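PDB 3LUB: putative creatinine amidohydrolase from Bacteroides fragilis, which probably hydrolyses carbon-nitrogen bonds in linear amides, as a zinc-dependent member of the creatininase family. Local coordinates for residues F[33-38]-F[219-224]; F[40-45]-F[166-171]; F[51-56]-F[172-177]. All coordinates share one frame; numbering follows the deposited sequence.

How the interactions relate
Interactions 1 and 2 share the two-zinc site, and interaction 3 lies farther along the two helices that supply part of it. The centres of interactions 1 and 2 are about 9 Å apart. His34 of the first and Asp43 and Glu168 of the second bind the same zinc ion, of chain B, and His37 NE2 lies 2.9 Å from Thr169 OG1, tying the 33-38 loop to helix 166-175. Interactions 2 and 3 both join helix 42-62 to helix 166-175, with centres about 11 Å apart; Thr42 CA and Ile45 pack on Met172 CE between them. In interaction 3, the Tyr175 side chain is about 12 Å from the nearest zinc.

Interaction 1 (F[33-38]-F[219-224]); sequences PHNLHL and GNPKKA. With ZN (zinc ion), chain B.
A water, not a direct hydrogen bond, joins Asn35 to Gly219 across this buried meeting of two loops in the creatininase-family fold. Asn35 ND2 donates to water 1 over 2.8 Å, and the same water reaches the carbonyl oxygen of Gly219. The Asn35 and Pro221 side chains come from opposite directions, leaving ND2 4.0 Å from Pro221 CG. The other end of the amide is tied down as well: OD1 takes the backbone N-H of Leu36 on an in-plane lone pair and also accepts from Gly186 N, so both ends of the amide are held and its rotation is fixed.

Beside it, His37 leans on the same proline. Its CG sits between the backbone N and the carbonyl carbon (chi1 66°), which carries the imidazole toward the 219-224 loop; NE2 lies 3.7 Å from Pro221 CB, and CE1 is equally near Pro221 CG. The approach is slanting, and NE2 finds its polar partner in Thr169 OG1 of helix 166-175, against which Pro221 also packs. Leu38 CG lies over one face, toward the rim of the ring, and Asn35 CB is in its plane at the edge.

His34, next to Asn35 in the chain, reaches the two-zinc site instead: NE2 binds a zinc ion at 2.2 Å, while ND1 is held by Glu32 O, which orients the ring. In the other loop, Pro221 to Ala224 form a type I beta turn closed by Ala224 N to Pro221 O. Overlapping its start is an Asx turn, in which Asn220 OD1 accepts from Lys222 N at 3.0 Å, the donor tilted 22° from the carbonyl plane.

Interaction 2 (F[40-45]-F[166-171]); sequences YLTDCI and ESETSV. With ZN (zinc ion), chain B; ZN (zinc ion), chain C.
Thr42 and Glu168 mark the closest backbone approach between 40-45 and 166-171, with CA atoms 8.1 Å apart, so only side chains and metal bridge the gap. The first segment turns from loop into helix 42-62: Leu41 is the N-cap residue, and its carbonyl oxygen accepts from both Cys44 N and Ile45 N. The second is the opening of helix 166-175, where Glu166 O is met by Ser170 N and Ser170 OG from opposite faces of its plane.

Asp43 and Glu168 carry the contact; their side chains cross at about a right angle, while the carboxylate planes are 37° apart. Glu168 is extended beyond CG and spans the gap between the helices; its OE2 binds the zinc ion of chain B at 1.9 Å, with OE1 farther off at 2.7 Å and accepting from Ala164 N, a second-shell bond that fixes how the group is turned. Asp43 has CG anti to its carbonyl carbon, beside the backbone N (chi1 -65°), and its carboxylate bridges the metals: OD1 binds the same zinc at 1.9 Å, OD2 the zinc of chain C at 2.1 Å. The methyl CG2 of Thr42 packs against Glu168 OE2, while its hydroxyl bonds to Pro39 O. His34 completes the protein ligands of the first zinc, Glu32 and His120 those of the second.

Asp43 OD1 and Glu168 OE2 stand 2.9 Å apart without a hydrogen bond, brought together by the metal they share. Water 2 binds the zinc of chain B at 2.1 Å and, more loosely, that of chain C at 2.5 Å; a bridging water so placed is consistent with the activated nucleophile of a two-zinc amidohydrolase.

Interaction 3 (F[51-56]-F[172-177]); sequences AVEAAE and MMHYHP
The Tyr175 ring has Glu53 OE2 at its edge, near the ring plane, and His174 CD2 over the centre of one face, 3.8 Å above it. The two aromatic residues are consecutive on helix 166-175, and both reach toward the side of helix 42-62. The imidazole of His174 likewise meets the contact with its edge: water 3 lies in the plane of its ring, and Glu53 OE2 stands beyond at 4.5 Å from NE2.

The one direct polar link is a short hydrogen bond from Tyr175 OH to Glu53 OE2, 2.6 Å long. The hydroxyl comes to the anti side of the carboxylate, 33° out of its plane, and the carboxylate and phenol planes are steeply inclined, at 69°. Tyrosine CE1 is also close to OE2, at 3.2 Å, because the oxygen sits to one side of the phenol end. Glu53 leaves its helix extended beyond CG, which lets a single carboxylate oxygen cross to the other helix.

That oxygen is gripped twice. Water 3 donates to Glu53 OE2 over 2.7 Å and lies 2.8 Å from His174 NE2, hydrogen-bonded to both, so water and phenol together hold the end of Glu53. If His174 were protonated, its charge would probably add attraction to the Glu53 carboxylate.

This is a helix-to-helix link at the surface, between 42-62 and the last turn of 166-175. Helix 226-249 packs on both partners, through Val233 on Tyr175 and through Leu240 and Phe244 on Ala54, while Ala51 and Val52 rest on Val68 of strand 66-68, an outer strand of this chain's parallel sheet.

Interaction 1 (F[33-38]-F[219-224])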
loop_
_atom_site.group_PDB
_atom_site.type_symbol
_atom_site.label_atom_id
_atom_site.label_comp_id
_atom_site.label_asym_id
_atom_site.label_seq_id
_atom_site.Cartn_x
_atom_site.Cartn_y
_atom_site.Cartn_z
ATOM N N PRO F 33 1.773 23.172 -17.383
ATOM C CA PRO F 33 1.773 24.235 -18.378
ATOM C C PRO F 33 0.457 25.062 -18.316
ATOM O O PRO F 33 -0.618 24.498 -18.117
ATOM C CB PRO F 33 1.869 23.488 -19.704
ATOM C CG PRO F 33 2.274 22.093 -19.378
ATOM C CD PRO F 33 1.876 21.837 -17.983
ATOM N N HIS F 34 0.600 26.378 -18.470
ATOM C CA HIS F 34 -0.482 27.345 -18.414
ATOM C C HIS F 34 -0.488 28.210 -19.660
ATOM O O HIS F 34 0.083 29.293 -19.656
ATOM C CB HIS F 34 -0.289 28.220 -17.186
ATOM C CG HIS F 34 -0.865 27.607 -15.954
ATOM N ND1 HIS F 34 -0.307 26.498 -15.340
ATOM C CD2 HIS F 34 -1.991 27.900 -15.268
ATOM C CE1 HIS F 34 -1.043 26.174 -14.291
ATOM N NE2 HIS F 34 -2.075 27.004 -14.232
ATOM N N ASN F 35 -1.113 27.732 -20.731
ATOM C CA ASN F 35 -0.972 28.374 -22.029
ATOM C C ASN F 35 0.539 28.472 -22.315
ATOM O O ASN F 35 1.314 27.704 -21.775
ATOM C CB ASN F 35 -1.661 29.736 -21.974
ATOM C CG ASN F 35 -1.991 30.312 -23.344
ATOM O OD1 ASN F 35 -1.119 30.423 -24.202
ATOM N ND2 ASN F 35 -3.244 30.736 -23.527
ATOM N N LEU F 36 0.974 29.448 -23.111
ATOM C CA LEU F 36 2.382 29.614 -23.403
ATOM C C LEU F 36 3.031 30.622 -22.517
ATOM O O LEU F 36 4.244 30.700 -22.480
ATOM C CB LEU F 36 2.573 30.013 -24.884
ATOM C CG LEU F 36 1.969 29.099 -25.975
ATOM C CD1 LEU F 36 1.995 29.823 -27.316
ATOM C CD2 LEU F 36 2.703 27.765 -26.064
ATOM N N HIS F 37 2.253 31.382 -21.767
ATOM C CA HIS F 37 2.756 32.635 -21.179
ATOM C C HIS F 37 2.852 32.647 -19.653
ATOM O O HIS F 37 3.571 33.488 -19.089
ATOM C CB HIS F 37 1.893 33.809 -21.630
ATOM C CG HIS F 37 0.497 33.759 -21.106
ATOM N ND1 HIS F 37 -0.331 32.677 -21.307
ATOM C CD2 HIS F 37 -0.214 34.653 -20.380
ATOM C CE1 HIS F 37 -1.493 32.907 -20.717
ATOM N NE2 HIS F 37 -1.443 34.097 -20.144
ATOM N N LEU F 38 2.161 31.727 -18.971
ATOM C CA LEU F 38 2.204 31.735 -17.511
ATOM C C LEU F 38 3.172 30.670 -16.997
ATOM O O LEU F 38 3.425 29.672 -17.679
ATOM C CB LEU F 38 0.824 31.513 -16.934
ATOM C CG LEU F 38 -0.140 32.697 -16.975
ATOM C CD1 LEU F 38 -1.577 32.136 -16.766
ATOM C CD2 LEU F 38 0.285 33.749 -15.952
ATOM N N GLY F 219 -9.296 29.227 -22.438
ATOM C CA GLY F 219 -9.752 30.603 -22.248
ATOM C C GLY F 219 -8.740 31.594 -22.809
ATOM O O GLY F 219 -7.519 31.415 -22.630
ATOM N N ASN F 220 -9.255 32.634 -23.493
ATOM C CA ASN F 220 -8.444 33.741 -24.022
ATOM C C ASN F 220 -8.059 34.697 -22.891
ATOM O O ASN F 220 -8.935 35.297 -22.268
ATOM C CB ASN F 220 -9.201 34.495 -25.137
ATOM C CG ASN F 220 -8.291 35.380 -25.968
ATOM O OD1 ASN F 220 -7.294 35.900 -25.469
ATOM N ND2 ASN F 220 -8.604 35.515 -27.260
ATOM N N PRO F 221 -6.737 34.823 -22.598
ATOM C CA PRO F 221 -6.222 35.644 -21.518
ATOM C C PRO F 221 -5.826 37.054 -21.938
ATOM O O PRO F 221 -5.280 37.793 -21.127
ATOM C CB PRO F 221 -4.951 34.895 -21.149
ATOM C CG PRO F 221 -4.455 34.430 -22.430
ATOM C CD PRO F 221 -5.629 34.153 -23.285
ATOM N N LYS F 222 -6.071 37.406 -23.189
ATOM C CA LYS F 222 -5.480 38.602 -23.762
ATOM C C LYS F 222 -6.022 39.987 -23.307
ATOM O O LYS F 222 -5.344 40.968 -23.496
ATOM C CB LYS F 222 -5.371 38.452 -25.294
ATOM C CG LYS F 222 -4.347 37.342 -25.660
ATOM C CD LYS F 222 -4.088 37.205 -27.155
ATOM C CE LYS F 222 -3.366 35.896 -27.466
ATOM N NZ LYS F 222 -3.004 35.675 -28.937
ATOM N N LYS F 223 -7.165 40.046 -22.627
ATOM C CA LYS F 223 -7.619 41.283 -21.982
ATOM C C LYS F 223 -7.230 41.361 -20.511
ATOM O O LYS F 223 -7.658 42.292 -19.802
ATOM C CB LYS F 223 -9.134 41.449 -22.150
ATOM C CG LYS F 223 -9.590 41.241 -23.593
ATOM C CD LYS F 223 -11.061 41.547 -23.804
ATOM C CE LYS F 223 -11.382 41.541 -25.304
ATOM N NZ LYS F 223 -12.815 41.865 -25.599
ATOM N N ALA F 224 -6.404 40.405 -20.066
ATOM C CA ALA F 224 -5.827 40.395 -18.723
ATOM C C ALA F 224 -5.046 41.703 -18.392
ATOM O O ALA F 224 -4.337 42.235 -19.252
ATOM C CB ALA F 224 -4.891 39.146 -18.580
HETATM ZN ZN ZN B . -3.746 27.335 -12.882
HETATM O O HOH W 1 -5.334 30.195 -21.770
HETATM O O HOH W 2 -5.305 26.026 -13.351
#

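Interaction 2 (F[40-45]-F[166-171])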
loop_
_atom_site.group_PDB
_atom_site.type_symbol
_atom_site.label_atom_id
_atom_site.label_comp_id
_atom_site.label_asym_id
_atom_site.label_seq_id
_atom_site.Cartn_x
_atom_site.Cartn_y
_atom_site.Cartn_z
ATOM N N TYR F 40 4.840 27.521 -15.089
ATOM C CA TYR F 40 4.558 26.129 -14.677
ATOM C C TYR F 40 4.075 26.013 -13.248
ATOM O O TYR F 40 3.281 25.132 -12.939
ATOM C CB TYR F 40 5.788 25.225 -14.836
ATOM C CG TYR F 40 5.956 24.654 -16.222
ATOM C CD1 TYR F 40 6.543 25.389 -17.221
ATOM C CD2 TYR F 40 5.546 23.355 -16.522
ATOM C CE1 TYR F 40 6.705 24.844 -18.501
ATOM C CE2 TYR F 40 5.695 22.821 -17.784
ATOM C CZ TYR F 40 6.271 23.562 -18.769
ATOM O OH TYR F 40 6.457 23.021 -20.042
ATOM N N LEU F 41 4.529 26.912 -12.380
ATOM C CA LEU F 41 4.115 26.893 -10.959
ATOM C C LEU F 41 3.035 27.881 -10.575
ATOM O O LEU F 41 2.850 28.130 -9.413
ATOM C CB LEU F 41 5.348 27.097 -10.065
ATOM C CG LEU F 41 6.369 25.949 -10.027
ATOM C CD1 LEU F 41 7.473 26.280 -9.032
ATOM C CD2 LEU F 41 5.698 24.665 -9.567
ATOM N N THR F 42 2.302 28.415 -11.545
ATOM C CA THR F 42 1.138 29.317 -11.306
ATOM C C THR F 42 0.215 28.837 -10.197
ATOM O O THR F 42 -0.189 29.613 -9.351
ATOM C CB THR F 42 0.316 29.529 -12.619
ATOM O OG1 THR F 42 1.153 30.125 -13.637
ATOM C CG2 THR F 42 -0.964 30.383 -12.394
ATOM N N ASP F 43 -0.107 27.548 -10.175
ATOM C CA ASP F 43 -1.056 27.012 -9.175
ATOM C C ASP F 43 -0.503 26.907 -7.772
ATOM O O ASP F 43 -1.261 26.702 -6.842
ATOM C CB ASP F 43 -1.609 25.647 -9.607
ATOM C CG ASP F 43 -2.449 25.724 -10.848
ATOM O OD1 ASP F 43 -2.774 26.852 -11.317
ATOM O OD2 ASP F 43 -2.798 24.641 -11.356
ATOM N N CYS F 44 0.809 27.048 -7.623
ATOM C CA CYS F 44 1.466 27.161 -6.322
ATOM C C CYS F 44 1.619 28.626 -5.901
ATOM O O CYS F 44 1.375 28.986 -4.749
ATOM C CB CYS F 44 2.885 26.574 -6.373
ATOM S SG CYS F 44 3.051 24.742 -6.495
ATOM N N ILE F 45 2.076 29.439 -6.842
ATOM C CA ILE F 45 2.392 30.837 -6.600
ATOM C C ILE F 45 1.173 31.636 -6.156
ATOM O O ILE F 45 1.250 32.363 -5.182
ATOM C CB ILE F 45 2.977 31.513 -7.851
ATOM C CG1 ILE F 45 4.362 30.937 -8.182
ATOM C CG2 ILE F 45 3.058 33.002 -7.658
ATOM C CD1 ILE F 45 4.871 31.159 -9.600
ATOM N N GLU F 166 -8.107 34.648 -18.406
ATOM C CA GLU F 166 -8.008 36.054 -18.083
ATOM C C GLU F 166 -7.779 36.261 -16.625
ATOM O O GLU F 166 -6.967 37.083 -16.252
ATOM C CB GLU F 166 -9.253 36.830 -18.553
ATOM C CG GLU F 166 -9.061 38.363 -18.553
ATOM C CD GLU F 166 -10.304 39.115 -19.015
ATOM O OE1 GLU F 166 -10.889 38.710 -20.033
ATOM O OE2 GLU F 166 -10.684 40.092 -18.350
ATOM N N SER F 167 -8.497 35.526 -15.791
ATOM C CA SER F 167 -8.412 35.673 -14.353
ATOM C C SER F 167 -7.055 35.253 -13.772
ATOM O O SER F 167 -6.475 35.977 -12.936
ATOM C CB SER F 167 -9.531 34.852 -13.692
ATOM O OG SER F 167 -9.551 33.522 -14.194
ATOM N N GLU F 168 -6.583 34.061 -14.144
ATOM C CA GLU F 168 -5.284 33.599 -13.653
ATOM C C GLU F 168 -4.178 34.516 -14.173
ATOM O O GLU F 168 -3.209 34.798 -13.457
ATOM C CB GLU F 168 -4.990 32.148 -14.068
ATOM C CG GLU F 168 -5.316 31.118 -13.002
ATOM C CD GLU F 168 -4.786 29.720 -13.294
ATOM O OE1 GLU F 168 -4.714 29.335 -14.481
ATOM O OE2 GLU F 168 -4.502 28.978 -12.306
ATOM N N THR F 169 -4.280 34.931 -15.437
ATOM C CA THR F 169 -3.260 35.827 -16.002
ATOM C C THR F 169 -3.253 37.168 -15.279
ATOM O O THR F 169 -2.194 37.671 -14.953
ATOM C CB THR F 169 -3.421 36.059 -17.504
ATOM O OG1 THR F 169 -3.449 34.793 -18.176
ATOM C CG2 THR F 169 -2.263 36.854 -18.022
ATOM N N SER F 170 -4.429 37.723 -15.007
ATOM C CA SER F 170 -4.532 39.020 -14.337
ATOM C C SER F 170 -3.926 38.965 -12.964
ATOM O O SER F 170 -3.211 39.873 -12.586
ATOM C CB SER F 170 -5.994 39.516 -14.221
ATOM O OG SER F 170 -6.552 39.804 -15.491
ATOM N N VAL F 171 -4.243 37.915 -12.210
ATOM C CA VAL F 171 -3.777 37.817 -10.836
ATOM C C VAL F 171 -2.250 37.606 -10.820
ATOM O O VAL F 171 -1.576 38.153 -9.977
ATOM C CB VAL F 171 -4.520 36.722 -10.054
ATOM C CG1 VAL F 171 -3.996 36.631 -8.597
ATOM C CG2 VAL F 171 -6.073 36.968 -10.092
HETATM ZN ZN ZN B . -3.746 27.335 -12.882
HETATM ZN ZN ZN C . -4.207 23.916 -12.694
HETATM O O HOH W 2 -5.305 26.026 -13.351
#

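Interaction 3 (F[51-56]-F[172-177])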
loop_
_atom_site.group_PDB
_atom_site.type_symbol
_atom_site.label_atom_id
_atom_site.label_comp_id
_atom_site.label_asym_id
_atom_site.label_seq_id
_atom_site.Cartn_x
_atom_site.Cartn_y
_atom_site.Cartn_z
ATOM N N ALA F 51 -2.675 33.687 0.326
ATOM C CA ALA F 51 -2.720 33.237 1.727
ATOM C C ALA F 51 -1.839 34.076 2.632
ATOM O O ALA F 51 -2.219 34.381 3.771
ATOM C CB ALA F 51 -2.362 31.734 1.832
ATOM N N VAL F 52 -0.663 34.459 2.151
ATOM C CA VAL F 52 0.235 35.358 2.924
ATOM C C VAL F 52 -0.439 36.725 3.142
ATOM O O VAL F 52 -0.467 37.241 4.276
ATOM C CB VAL F 52 1.634 35.483 2.263
ATOM C CG1 VAL F 52 2.452 36.673 2.837
ATOM C CG2 VAL F 52 2.390 34.212 2.462
ATOM N N GLU F 53 -1.036 37.270 2.086
ATOM C CA GLU F 53 -1.774 38.529 2.196
ATOM C C GLU F 53 -2.926 38.426 3.212
ATOM O O GLU F 53 -3.123 39.314 3.977
ATOM C CB GLU F 53 -2.343 38.948 0.851
ATOM C CG GLU F 53 -1.651 40.088 0.147
ATOM C CD GLU F 53 -2.608 40.871 -0.748
ATOM O OE1 GLU F 53 -3.321 41.743 -0.198
ATOM O OE2 GLU F 53 -2.671 40.612 -1.977
ATOM N N ALA F 54 -3.678 37.331 3.196
ATOM C CA ALA F 54 -4.789 37.156 4.136
ATOM C C ALA F 54 -4.280 36.936 5.556
ATOM O O ALA F 54 -4.919 37.390 6.515
ATOM C CB ALA F 54 -5.717 36.030 3.709
ATOM N N ALA F 55 -3.162 36.227 5.698
ATOM C CA ALA F 55 -2.513 36.027 7.005
ATOM C C ALA F 55 -2.079 37.367 7.609
ATOM O O ALA F 55 -2.259 37.624 8.804
ATOM C CB ALA F 55 -1.260 35.030 6.878
ATOM N N GLU F 56 -1.502 38.216 6.775
ATOM C CA GLU F 56 -1.072 39.536 7.188
ATOM C C GLU F 56 -2.277 40.388 7.616
ATOM O O GLU F 56 -2.223 41.098 8.630
ATOM C CB GLU F 56 -0.324 40.223 6.043
ATOM C CG GLU F 56 1.096 39.708 5.828
ATOM C CD GLU F 56 1.778 40.289 4.582
ATOM O OE1 GLU F 56 1.074 40.699 3.607
ATOM O OE2 GLU F 56 3.031 40.320 4.563
HETATM N N MSE F 172 -1.706 36.876 -11.794
HETATM C CA MSE F 172 -0.236 36.739 -11.924
HETATM C C MSE F 172 0.375 38.100 -12.270
HETATM O O MSE F 172 1.414 38.457 -11.740
HETATM C CB MSE F 172 0.156 35.728 -13.005
HETATM C CG MSE F 172 1.647 35.417 -13.049
HETATM SE SE MSE F 172 2.344 34.661 -11.323
HETATM C CE MSE F 172 1.488 32.873 -11.284
HETATM N N MSE F 173 -0.257 38.851 -13.174
HETATM C CA MSE F 173 0.263 40.158 -13.568
HETATM C C MSE F 173 0.337 41.086 -12.381
HETATM O O MSE F 173 1.268 41.891 -12.276
HETATM C CB MSE F 173 -0.560 40.777 -14.687
HETATM C CG MSE F 173 -0.310 40.153 -16.048
HETATM SE SE MSE F 173 -1.640 40.727 -17.367
HETATM C CE MSE F 173 -0.865 42.552 -17.977
ATOM N N HIS F 174 -0.622 40.953 -11.479
ATOM C CA HIS F 174 -0.642 41.735 -10.241
ATOM C C HIS F 174 0.469 41.345 -9.285
ATOM O O HIS F 174 1.287 42.171 -8.893
ATOM C CB HIS F 174 -1.999 41.608 -9.578
ATOM C CG HIS F 174 -2.056 42.125 -8.184
ATOM N ND1 HIS F 174 -1.824 43.442 -7.871
ATOM C CD2 HIS F 174 -2.394 41.519 -7.025
ATOM C CE1 HIS F 174 -1.977 43.620 -6.571
ATOM N NE2 HIS F 174 -2.326 42.465 -6.031
ATOM N N TYR F 175 0.520 40.070 -8.938
ATOM C CA TYR F 175 1.480 39.590 -7.954
ATOM C C TYR F 175 2.892 39.446 -8.491
ATOM O O TYR F 175 3.815 39.754 -7.787
ATOM C CB TYR F 175 1.030 38.230 -7.384
ATOM C CG TYR F 175 -0.032 38.322 -6.309
ATOM C CD1 TYR F 175 0.179 39.054 -5.145
ATOM C CD2 TYR F 175 -1.239 37.666 -6.455
ATOM C CE1 TYR F 175 -0.800 39.131 -4.163
ATOM C CE2 TYR F 175 -2.207 37.734 -5.489
ATOM C CZ TYR F 175 -1.975 38.455 -4.339
ATOM O OH TYR F 175 -2.960 38.496 -3.396
ATOM N N HIS F 176 3.061 38.925 -9.708
ATOM C CA HIS F 176 4.398 38.731 -10.275
ATOM C C HIS F 176 4.463 39.135 -11.737
ATOM O O HIS F 176 4.590 38.301 -12.609
ATOM C CB HIS F 176 4.855 37.278 -10.118
ATOM C CG HIS F 176 5.072 36.869 -8.696
ATOM N ND1 HIS F 176 6.236 37.144 -8.016
ATOM C CD2 HIS F 176 4.257 36.246 -7.815
ATOM C CE1 HIS F 176 6.138 36.682 -6.786
ATOM N NE2 HIS F 176 4.937 36.157 -6.632
ATOM N N PRO F 177 4.404 40.434 -12.009
ATOM C CA PRO F 177 4.458 40.910 -13.389
ATOM C C PRO F 177 5.694 40.469 -14.210
ATOM O O PRO F 177 5.616 40.369 -15.434
ATOM C CB PRO F 177 4.410 42.442 -13.247
ATOM C CG PRO F 177 4.674 42.737 -11.810
ATOM C CD PRO F 177 4.244 41.525 -11.031
HETATM O O HOH W 3 -3.187 42.844 -3.352
#